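Local coordinates for protein MGS-M4 (Unidentified, PDB 4Q3M) that probably reduces carbonyl compounds as an aldo-keto reductase with a TIM-barrel fold, although its substrate is unknown, at residues Asn198-Ile204 / Ser255-Val259. Residues are numbered along the deposited sequence; the frame is centred on the assembly and turned at random.
Sequences NETMAKI and SIRSV
The capped N-terminal turn of helix 199-207 packs against the C-terminal part of helix 250-257 and V259, with N198, T200 and M201 meeting V259, and T200 and M201 also meeting S255 and I256 respectively. CG1 of V259 lies 3.6 Å from CB of T200 and also borders the T200 CG2 methyl. A chi1 of -57° puts OG1 of T200 beside the backbone N and turns CG2 to S255, 3.3 Å from its OG. N198 is the N-cap: its OD1 accepts from M201 N at 2.6 Å, in the carbonyl plane and nearly straight (164°), which leaves ND2 4.0 Å from V259 CB. Replacing N198 with alanine removes OD1 and ND2, and M201 N would probably lose its capping acceptor while V259 lost a neighbour on that flank. By chain order the two helices match H1 and H2, which aldo-keto reductases add to the outside of the (alpha/beta)8 barrel, and they meet in van der Waals contact, mostly of methyl groups. M201, bent at chi2 and chi3, brings its CE 3.5 Å from CG1 of I256 and close to CG2, the two side chains crossing at about a right angle; the same methyl lies 4.0 Å from V259 CG2. V163 touches M201, I256 and V259, while I212 and W219 of helix 212-222 pack on M201 and I256 respectively. R257 forms a salt bridge with D273 of the second subunit.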
ATOM      1  N   ASN A 198     -18.029 -14.276  -0.229  1.00 52.39           N
ATOM      2  CA  ASN A 198     -18.615 -13.027  -0.700  1.00 52.60           C
ATOM      3  C   ASN A 198     -20.005 -13.231  -1.289  1.00 55.15           C
ATOM      4  O   ASN A 198     -20.173 -13.963  -2.263  1.00 55.03           O
ATOM      5  CB  ASN A 198     -17.704 -12.366  -1.736  1.00 53.09           C
ATOM      6  CG  ASN A 198     -18.177 -10.980  -2.124  1.00 51.86           C
ATOM      7  OD1 ASN A 198     -18.990 -10.822  -3.035  1.00 53.39           O
ATOM      8  ND2 ASN A 198     -17.670  -9.967  -1.432  1.00 48.74           N
ATOM      9  N   GLU A 199     -20.994 -12.578  -0.688  1.00 58.05           N
ATOM     10  CA  GLU A 199     -22.381 -12.700  -1.119  1.00 62.20           C
ATOM     11  C   GLU A 199     -22.594 -12.239  -2.556  1.00 61.84           C
ATOM     12  O   GLU A 199     -23.304 -12.887  -3.328  1.00 55.29           O
ATOM     13  CB  GLU A 199     -23.295 -11.898  -0.199  1.00 70.92           C
ATOM     14  CG  GLU A 199     -24.737 -11.897  -0.655  1.00 79.69           C
ATOM     15  CD  GLU A 199     -25.583 -10.908   0.105  1.00 86.14           C
ATOM     16  OE1 GLU A 199     -25.033  -9.887   0.570  1.00 86.51           O
ATOM     17  OE2 GLU A 199     -26.798 -11.157   0.256  1.00 90.08           O
ATOM     18  N   THR A 200     -21.988 -11.109  -2.903  1.00 58.97           N
ATOM     19  CA  THR A 200     -22.128 -10.548  -4.240  1.00 56.33           C
ATOM     20  C   THR A 200     -21.504 -11.473  -5.278  1.00 55.67           C
ATOM     21  O   THR A 200     -22.109 -11.752  -6.312  1.00 57.90           O
ATOM     22  CB  THR A 200     -21.485  -9.154  -4.337  1.00 53.96           C
ATOM     23  OG1 THR A 200     -22.072  -8.285  -3.360  1.00 55.06           O
ATOM     24  CG2 THR A 200     -21.692  -8.565  -5.722  1.00 53.49           C
ATOM     25  N   MET A 201     -20.297 -11.955  -4.994  1.00 54.31           N
ATOM     26  CA  MET A 201     -19.621 -12.897  -5.880  1.00 53.94           C
ATOM     27  C   MET A 201     -20.410 -14.197  -6.004  1.00 58.61           C
ATOM     28  O   MET A 201     -20.467 -14.801  -7.077  1.00 57.68           O
ATOM     29  CB  MET A 201     -18.207 -13.197  -5.378  1.00 44.47           C
ATOM     30  CG  MET A 201     -17.240 -12.027  -5.463  1.00 45.18           C
ATOM     31  SD  MET A 201     -17.019 -11.395  -7.136  1.00 48.21           S
ATOM     32  CE  MET A 201     -17.956  -9.875  -7.026  1.00 97.33           C
ATOM     33  N   ALA A 202     -21.014 -14.622  -4.900  1.00 63.84           N
ATOM     34  CA  ALA A 202     -21.769 -15.870  -4.869  1.00 67.02           C
ATOM     35  C   ALA A 202     -23.060 -15.756  -5.670  1.00 70.54           C
ATOM     36  O   ALA A 202     -23.485 -16.713  -6.315  1.00 69.19           O
ATOM     37  CB  ALA A 202     -22.071 -16.273  -3.433  1.00 68.32           C
ATOM     38  N   LYS A 203     -23.680 -14.580  -5.624  1.00 74.75           N
ATOM     39  CA  LYS A 203     -24.935 -14.357  -6.327  1.00 79.70           C
ATOM     40  C   LYS A 203     -24.713 -14.378  -7.834  1.00 78.27           C
ATOM     41  O   LYS A 203     -25.333 -15.164  -8.540  1.00 77.44           O
ATOM     42  CB  LYS A 203     -25.575 -13.028  -5.905  1.00 86.08           C
ATOM     43  CG  LYS A 203     -26.350 -12.319  -7.018  1.00 93.23           C
ATOM     44  CD  LYS A 203     -26.202 -10.807  -6.942  1.00 96.70           C
ATOM     45  CE  LYS A 203     -26.930 -10.119  -8.092  1.00 98.65           C
ATOM     46  NZ  LYS A 203     -26.247 -10.324  -9.401  1.00 95.54           N
ATOM     47  N   ILE A 204     -23.810 -13.533  -8.326  1.00 79.22           N
ATOM     48  CA  ILE A 204     -23.662 -13.356  -9.766  1.00 78.32           C
ATOM     49  C   ILE A 204     -23.139 -14.645 -10.404  1.00 73.78           C
ATOM     50  O   ILE A 204     -23.238 -14.832 -11.618  1.00 73.80           O
ATOM     51  CB  ILE A 204     -22.747 -12.130 -10.089  1.00 74.52           C
ATOM     52  CG1 ILE A 204     -21.253 -12.465 -10.050  1.00 76.18           C
ATOM     53  CG2 ILE A 204     -23.074 -10.952  -9.184  1.00 74.38           C
ATOM     54  CD1 ILE A 204     -20.700 -12.877 -11.396  1.00 75.34           C
ATOM     55  N   SER A 255     -21.739  -4.274  -9.960  1.00 60.17           N
ATOM     56  CA  SER A 255     -22.009  -5.012  -8.732  1.00 57.94           C
ATOM     57  C   SER A 255     -20.708  -5.535  -8.130  1.00 54.53           C
ATOM     58  O   SER A 255     -20.553  -5.591  -6.910  1.00 54.19           O
ATOM     59  CB  SER A 255     -22.976  -6.168  -8.998  1.00 59.96           C
ATOM     60  OG  SER A 255     -23.452  -6.726  -7.788  1.00 61.19           O
ATOM     61  N   ILE A 256     -19.776  -5.917  -8.998  1.00 53.39           N
ATOM     62  CA  ILE A 256     -18.457  -6.368  -8.570  1.00 46.97           C
ATOM     63  C   ILE A 256     -17.624  -5.178  -8.095  1.00 45.11           C
ATOM     64  O   ILE A 256     -16.752  -5.315  -7.240  1.00 42.86           O
ATOM     65  CB  ILE A 256     -17.717  -7.111  -9.711  1.00 44.44           C
ATOM     66  CG1 ILE A 256     -18.524  -8.328 -10.169  1.00 44.32           C
ATOM     67  CG2 ILE A 256     -16.322  -7.541  -9.277  1.00 40.99           C
ATOM     68  CD1 ILE A 256     -17.817  -9.180 -11.200  1.00 47.29           C
ATOM     69  N   ARG A 257     -17.914  -4.003  -8.645  1.00 48.94           N
ATOM     70  CA  ARG A 257     -17.182  -2.790  -8.299  1.00 49.20           C
ATOM     71  C   ARG A 257     -17.294  -2.448  -6.812  1.00 48.13           C
ATOM     72  O   ARG A 257     -16.338  -1.971  -6.201  1.00 46.16           O
ATOM     73  CB  ARG A 257     -17.684  -1.614  -9.143  1.00 43.94           C
ATOM     74  CG  ARG A 257     -17.002  -0.291  -8.838  1.00 44.36           C
ATOM     75  CD  ARG A 257     -15.506  -0.375  -9.080  1.00 48.36           C
ATOM     76  NE  ARG A 257     -14.815   0.848  -8.686  1.00 45.83           N
ATOM     77  CZ  ARG A 257     -14.316   1.067  -7.474  1.00 44.42           C
ATOM     78  NH1 ARG A 257     -14.430   0.142  -6.530  1.00 44.77           N
ATOM     79  NH2 ARG A 257     -13.703   2.211  -7.204  1.00 45.40           N
ATOM     80  N   SER A 258     -18.462  -2.710  -6.234  1.00 52.52           N
ATOM     81  CA  SER A 258     -18.743  -2.318  -4.856  1.00 57.32           C
ATOM     82  C   SER A 258     -18.048  -3.198  -3.820  1.00 55.48           C
ATOM     83  O   SER A 258     -17.896  -2.797  -2.665  1.00 55.53           O
ATOM     84  CB  SER A 258     -20.252  -2.331  -4.604  1.00 66.69           C
ATOM     85  OG  SER A 258     -20.907  -1.336  -5.370  1.00 75.99           O
ATOM     86  N   VAL A 259     -17.623  -4.391  -4.223  1.00 55.01           N
ATOM     87  CA  VAL A 259     -17.031  -5.331  -3.274  1.00 54.58           C
ATOM     88  C   VAL A 259     -15.558  -5.012  -3.013  1.00 51.99           C
ATOM     89  O   VAL A 259     -14.866  -5.754  -2.313  1.00 54.23           O
ATOM     90  CB  VAL A 259     -17.175  -6.791  -3.758  1.00 54.66           C
ATOM     91  CG1 VAL A 259     -18.572  -7.025  -4.299  1.00 57.20           C
ATOM     92  CG2 VAL A 259     -16.146  -7.118  -4.819  1.00 53.60           C
TER